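Local structure of carboxylic ester hydrolase (Aspergillus niger, 7K4O) at residues 67-72 / 143-148; 307-312 / 329-334. The protein probably hydrolyses ester bonds of tannins and related phenolic acid esters, acting as a secreted fungal serine esterase of the tannase family. All coordinates share one frame; numbering follows the deposited sequence. Where two conformers were deposited one is given.

Contact 1: 67-72 / 143-148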
loop_
_atom_site.group_PDB
_atom_site.type_symbol
_atom_site.label_atom_id
_atom_site.label_comp_id
_atom_site.label_asym_id
_atom_site.label_seq_id
_atom_site.Cartn_x
_atom_site.Cartn_y
_atom_site.Cartn_z
ATOM N N ASP A 67 -9.222 -26.093 13.208
ATOM C CA ASP A 67 -10.044 -27.086 13.941
ATOM C C ASP A 67 -11.454 -26.510 14.134
ATOM O O ASP A 67 -11.593 -25.388 14.554
ATOM C CB ASP A 67 -9.409 -27.451 15.255
ATOM C CG ASP A 67 -8.028 -28.089 15.123
ATOM O OD1 ASP A 67 -7.666 -28.457 13.968
ATOM O OD2 ASP A 67 -7.312 -28.126 16.167
ATOM N N GLY A 68 -12.464 -27.312 13.838
ATOM C CA GLY A 68 -13.865 -26.927 14.155
ATOM C C GLY A 68 -14.531 -26.195 13.014
ATOM O O GLY A 68 -15.759 -25.956 13.117
ATOM N N ILE A 69 -13.798 -25.759 11.966
ATOM C CA ILE A 69 -14.403 -25.049 10.811
ATOM C C ILE A 69 -14.592 -26.050 9.679
ATOM O O ILE A 69 -13.637 -26.456 9.004
ATOM C CB ILE A 69 -13.626 -23.803 10.369
ATOM C CG1 ILE A 69 -13.305 -22.881 11.545
ATOM C CG2 ILE A 69 -14.355 -23.124 9.241
ATOM C CD1 ILE A 69 -12.611 -21.572 11.191
ATOM N N ASP A 70 -15.837 -26.449 9.434
ATOM C CA ASP A 70 -16.101 -27.484 8.414
ATOM C C ASP A 70 -15.698 -26.929 7.032
ATOM O O ASP A 70 -16.075 -25.788 6.679
ATOM C CB ASP A 70 -17.580 -27.887 8.377
ATOM C CG ASP A 70 -18.137 -28.554 9.630
ATOM O OD1 ASP A 70 -17.342 -28.912 10.555
ATOM O OD2 ASP A 70 -19.396 -28.714 9.663
ATOM N N GLY A 71 -14.968 -27.731 6.288
ATOM C CA GLY A 71 -14.565 -27.387 4.919
ATOM C C GLY A 71 -13.337 -26.467 4.864
ATOM O O GLY A 71 -12.907 -26.102 3.721
ATOM N N ASP A 72 -12.792 -26.072 6.006
ATOM C CA ASP A 72 -11.701 -25.069 6.010
ATOM C C ASP A 72 -10.420 -25.665 5.385
ATOM O O ASP A 72 -10.057 -26.833 5.699
ATOM C CB ASP A 72 -11.433 -24.613 7.429
ATOM C CG ASP A 72 -10.559 -23.383 7.510
ATOM O OD1 ASP A 72 -10.974 -22.323 7.005
ATOM O OD2 ASP A 72 -9.424 -23.534 8.052
ATOM N N ASP A 143 -19.067 -14.034 5.979
ATOM C CA ASP A 143 -18.220 -15.126 6.478
ATOM C C ASP A 143 -17.190 -14.441 7.393
ATOM O O ASP A 143 -16.186 -13.849 6.875
ATOM C CB ASP A 143 -17.564 -15.848 5.326
ATOM C CG ASP A 143 -16.773 -17.071 5.729
ATOM O OD1 ASP A 143 -16.303 -17.107 6.879
ATOM O OD2 ASP A 143 -16.630 -17.996 4.891
ATOM N N TYR A 144 -17.424 -14.459 8.695
ATOM C CA TYR A 144 -16.475 -13.801 9.636
ATOM C C TYR A 144 -15.088 -14.435 9.572
ATOM O O TYR A 144 -14.111 -13.681 9.854
ATOM C CB TYR A 144 -17.020 -13.821 11.062
ATOM C CG TYR A 144 -18.281 -13.019 11.245
ATOM C CD1 TYR A 144 -18.281 -11.644 11.093
ATOM C CD2 TYR A 144 -19.463 -13.618 11.624
ATOM C CE1 TYR A 144 -19.415 -10.878 11.255
ATOM C CE2 TYR A 144 -20.615 -12.864 11.812
ATOM C CZ TYR A 144 -20.595 -11.498 11.629
ATOM O OH TYR A 144 -21.747 -10.769 11.853
ATOM N N GLU A 145 -14.974 -15.715 9.296
ATOM C CA GLU A 145 -13.657 -16.367 9.194
ATOM C C GLU A 145 -12.867 -15.667 8.069
ATOM O O GLU A 145 -11.659 -15.349 8.242
ATOM C CB GLU A 145 -13.761 -17.869 8.955
ATOM C CG GLU A 145 -12.407 -18.526 8.742
ATOM C CD GLU A 145 -11.447 -18.553 9.913
ATOM O OE1 GLU A 145 -10.250 -19.040 9.706
ATOM O OE2 GLU A 145 -11.827 -18.152 11.026
ATOM N N THR A 146 -13.504 -15.442 6.920
ATOM C CA THR A 146 -12.852 -14.730 5.802
ATOM C C THR A 146 -12.417 -13.349 6.249
ATOM O O THR A 146 -11.275 -12.932 5.957
ATOM C CB THR A 146 -13.762 -14.620 4.571
ATOM O OG1 THR A 146 -14.198 -15.924 4.208
ATOM C CG2 THR A 146 -13.062 -13.918 3.435
ATOM N N LEU A 147 -13.309 -12.598 6.902
ATOM C CA LEU A 147 -13.008 -11.255 7.383
ATOM C C LEU A 147 -11.771 -11.275 8.277
ATOM O O LEU A 147 -10.861 -10.465 8.038
ATOM C CB LEU A 147 -14.211 -10.682 8.145
ATOM C CG LEU A 147 -13.966 -9.363 8.824
ATOM C CD1 LEU A 147 -13.766 -8.261 7.808
ATOM C CD2 LEU A 147 -15.109 -8.957 9.742
ATOM N N TYR A 148 -11.759 -12.155 9.271
ATOM C CA TYR A 148 -10.641 -12.174 10.248
ATOM C C TYR A 148 -9.344 -12.656 9.562
ATOM O O TYR A 148 -8.258 -12.087 9.889
ATOM C CB TYR A 148 -10.979 -13.023 11.477
ATOM C CG TYR A 148 -11.682 -12.207 12.532
ATOM C CD1 TYR A 148 -13.033 -11.884 12.394
ATOM C CD2 TYR A 148 -11.046 -11.787 13.685
ATOM C CE1 TYR A 148 -13.683 -11.129 13.363
ATOM C CE2 TYR A 148 -11.678 -11.007 14.653
ATOM C CZ TYR A 148 -13.025 -10.695 14.497
ATOM O OH TYR A 148 -13.699 -9.980 15.452
HETATM O O HOH W 1 -9.724 -19.970 7.388
#
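The CD1 methyl of Ile69 sits over the flat face of the Glu145 carboxylate, 3.5 Å from CD and equally close to OE2. The isoleucine reaches this place because CG1 is anti to the carbonyl carbon (chi1 -50°) and CD1 continues in an extended line from it. Glu145 starts with CG anti to its backbone N and then bends at chi2 (66°), which turns the carboxylate so that its flat face meets the methyl, the two side chains crossing at a slant. Its two oxygens have separate polar partners. OE2 forms a salt bridge with Lys153, one of the residues farther along the same helix, whereas Glu145 OE1 accepts from a water at 2.6 Å. That water also donates to Asp72 OD1 at 2.7 Å, so a single molecule links two carboxylates whose nearest oxygens, Asp72 OD1 and Glu145 OE1, are 4.3 Å apart; the water and the lysine probably ease the repulsion. Asp72 OD2 is hydrogen-bonded to His66 ND1, at the end of strand 50-66. A type II turn from Ile69 to Asp72, closed by Asp72 N to Ile69 O, presents both residues to the helix. Asp143 N-caps that helix, accepting from Thr146 N. The contact lies at the surface, where the hairpin loop between strands 50-66 and 74-81 of the large mixed sheet meets the first turn of helix 144-169.

Contact 2: 307-312 / 329-334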
loop_
_atom_site.group_PDB
_atom_site.type_symbol
_atom_site.label_atom_id
_atom_site.label_comp_id
_atom_site.label_asym_id
_atom_site.label_seq_id
_atom_site.Cartn_x
_atom_site.Cartn_y
_atom_site.Cartn_z
ATOM N N LYS A 307 -11.248 21.343 -8.264
ATOM C CA LYS A 307 -10.882 21.998 -7.006
ATOM C C LYS A 307 -11.640 21.313 -5.873
ATOM O O LYS A 307 -11.116 21.273 -4.743
ATOM C CB LYS A 307 -11.227 23.486 -6.986
ATOM C CG LYS A 307 -10.247 24.377 -7.716
ATOM C CD LYS A 307 -10.502 25.821 -7.372
ATOM C CE LYS A 307 -9.502 26.710 -8.066
ATOM N NZ LYS A 307 -9.644 28.103 -7.603
ATOM N N THR A 308 -12.876 20.932 -6.124
ATOM C CA THR A 308 -13.738 20.335 -5.075
ATOM C C THR A 308 -13.151 18.955 -4.688
ATOM O O THR A 308 -13.124 18.654 -3.494
ATOM C CB THR A 308 -15.203 20.290 -5.531
ATOM O OG1 THR A 308 -15.585 21.653 -5.812
ATOM C CG2 THR A 308 -16.086 19.721 -4.452
ATOM N N ILE A 309 -12.736 18.173 -5.671
ATOM C CA ILE A 309 -12.112 16.829 -5.454
ATOM C C ILE A 309 -10.848 17.043 -4.636
ATOM O O ILE A 309 -10.680 16.435 -3.561
ATOM C CB ILE A 309 -11.845 16.114 -6.767
ATOM C CG1 ILE A 309 -13.153 15.704 -7.432
ATOM C CG2 ILE A 309 -10.933 14.903 -6.534
ATOM C CD1 ILE A 309 -13.020 15.227 -8.855
ATOM N N ILE A 310 -9.968 17.915 -5.108
ATOM C CA ILE A 310 -8.688 18.162 -4.388
ATOM C C ILE A 310 -8.939 18.604 -2.955
ATOM O O ILE A 310 -8.155 18.234 -2.069
ATOM C CB ILE A 310 -7.792 19.109 -5.203
ATOM C CG1 ILE A 310 -7.338 18.348 -6.443
ATOM C CG2 ILE A 310 -6.623 19.652 -4.395
ATOM C CD1 ILE A 310 -6.642 19.180 -7.473
ATOM N N ASN A 311 -9.986 19.388 -2.689
ATOM C CA ASN A 311 -10.252 19.935 -1.344
ATOM C C ASN A 311 -10.731 18.850 -0.349
ATOM O O ASN A 311 -10.744 19.151 0.819
ATOM C CB ASN A 311 -11.333 21.022 -1.427
ATOM C CG ASN A 311 -11.401 21.877 -0.191
ATOM O OD1 ASN A 311 -10.404 22.465 0.237
ATOM N ND2 ASN A 311 -12.581 21.963 0.396
ATOM N N GLY A 312 -11.131 17.691 -0.836
ATOM C CA GLY A 312 -11.506 16.549 0.033
ATOM C C GLY A 312 -12.955 16.635 0.507
ATOM O O GLY A 312 -13.557 17.728 0.522
ATOM N N ALA A 329 -1.663 14.063 -8.808
ATOM C CA ALA A 329 -2.245 12.710 -8.936
ATOM C C ALA A 329 -3.310 12.703 -10.032
ATOM O O ALA A 329 -4.117 13.674 -10.088
ATOM C CB ALA A 329 -2.811 12.229 -7.603
ATOM N N ALA A 330 -3.338 11.656 -10.839
ATOM C CA ALA A 330 -4.355 11.468 -11.885
ATOM C C ALA A 330 -5.756 11.455 -11.264
ATOM O O ALA A 330 -5.941 11.006 -10.121
ATOM C CB ALA A 330 -4.098 10.233 -12.661
ATOM N N PHE A 331 -6.749 11.932 -12.015
ATOM C CA PHE A 331 -8.161 11.933 -11.571
ATOM C C PHE A 331 -8.823 10.605 -11.925
ATOM O O PHE A 331 -9.847 10.575 -12.665
ATOM C CB PHE A 331 -8.885 13.137 -12.198
ATOM C CG PHE A 331 -8.565 14.451 -11.565
ATOM C CD1 PHE A 331 -7.482 15.207 -11.991
ATOM C CD2 PHE A 331 -9.357 14.962 -10.561
ATOM C CE1 PHE A 331 -7.178 16.411 -11.390
ATOM C CE2 PHE A 331 -9.048 16.171 -9.964
ATOM C CZ PHE A 331 -7.966 16.895 -10.377
ATOM N N ASP A 332 -8.342 9.486 -11.359
ATOM C CA ASP A 332 -8.880 8.148 -11.687
ATOM C C ASP A 332 -10.286 7.976 -11.113
ATOM O O ASP A 332 -11.127 7.449 -11.824
ATOM C CB ASP A 332 -7.974 7.014 -11.182
ATOM C CG ASP A 332 -6.775 6.738 -12.075
ATOM O OD1 ASP A 332 -6.069 7.700 -12.411
ATOM O OD2 ASP A 332 -6.540 5.551 -12.413
ATOM N N ASP A 333 -10.497 8.374 -9.857
ATOM C CA ASP A 333 -11.809 8.230 -9.193
ATOM C C ASP A 333 -12.846 8.997 -10.034
ATOM O O ASP A 333 -14.009 8.535 -10.109
ATOM C CB ASP A 333 -11.802 8.774 -7.777
ATOM C CG ASP A 333 -11.209 7.780 -6.751
ATOM O OD1 ASP A 333 -10.857 6.624 -7.149
ATOM O OD2 ASP A 333 -11.164 8.195 -5.588
ATOM N N ALA A 334 -12.417 10.109 -10.620
ATOM C CA ALA A 334 -13.345 11.017 -11.355
ATOM C C ALA A 334 -13.691 10.482 -12.743
ATOM O O ALA A 334 -14.560 11.127 -13.428
ATOM C CB ALA A 334 -12.757 12.411 -11.459
#
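Phe331 meets Ile309 and Ile310 along CD2, CE2 and CZ of its ring, in a contact made entirely of carbon atoms. From CB the side chain leaves with CG anti to the carbonyl carbon (chi1 -76°), and the ring stands roughly perpendicular to the plane of its first bonds (chi2 88°). CB and CG serve to carry the ring forward; the touching begins farther out. CD2 meets the CD1 methyl of Ile309 at 4.0 Å, and this methyl sits at the ring edge, near its plane. CE2, the next atom on that side, comes to 4.1 Å from the branch methyl CG2 of Ile309, so the two methyls of one isoleucine straddle the ring plane at the CD2-CE2 bond. At the tip, CZ reaches Ile310 CD1 at 3.9 Å, and here the two side chains run at about a right angle to each other. Two consecutive helix residues thus share the ring.

Ile309 CD1 has a second neighbour, the CB of Ala334 at 3.8 Å, and this methyl therefore touches both Ala334 and Phe331. The isoleucine chain is extended at chi2 (169°), and this carries CD1 out to both. Phe331 is the centre of an inverse gamma turn, after which residues 332-334 adopt helical backbone angles and return Ala334 to the same isoleucine. Leu241 and Val245 of helix 238-252 add to the apolar surroundings of Phe331, and Leu241 also touches Ala334. This is hydrophobic packing of a loop on the last turn of helix 300-310, away from the gallate pocket and the metal sites, and it joins that helix end and helix 238-252 through Phe331 and Ala334.

From the N terminus the chain runs through strands 28-47 and 50-66, and contact 1 then joins the loop beyond them to the start of helix 144-169, closing a loop of 70 residues that includes strands 74-81, 89-93 and 115-120 of the mixed sheet. The chain then passes through strands 179-185 and 205-209 and on to helix 300-310. Contact 2 closes a much shorter loop of 16 residues without helix or strand, bringing 329-334 back to that helix. The two loops follow in series, neither nesting nor crossing. Their centres are 39 Å apart: contact 1 ties a sheet hairpin to a helix, while contact 2 fastens a helix end to its following loop.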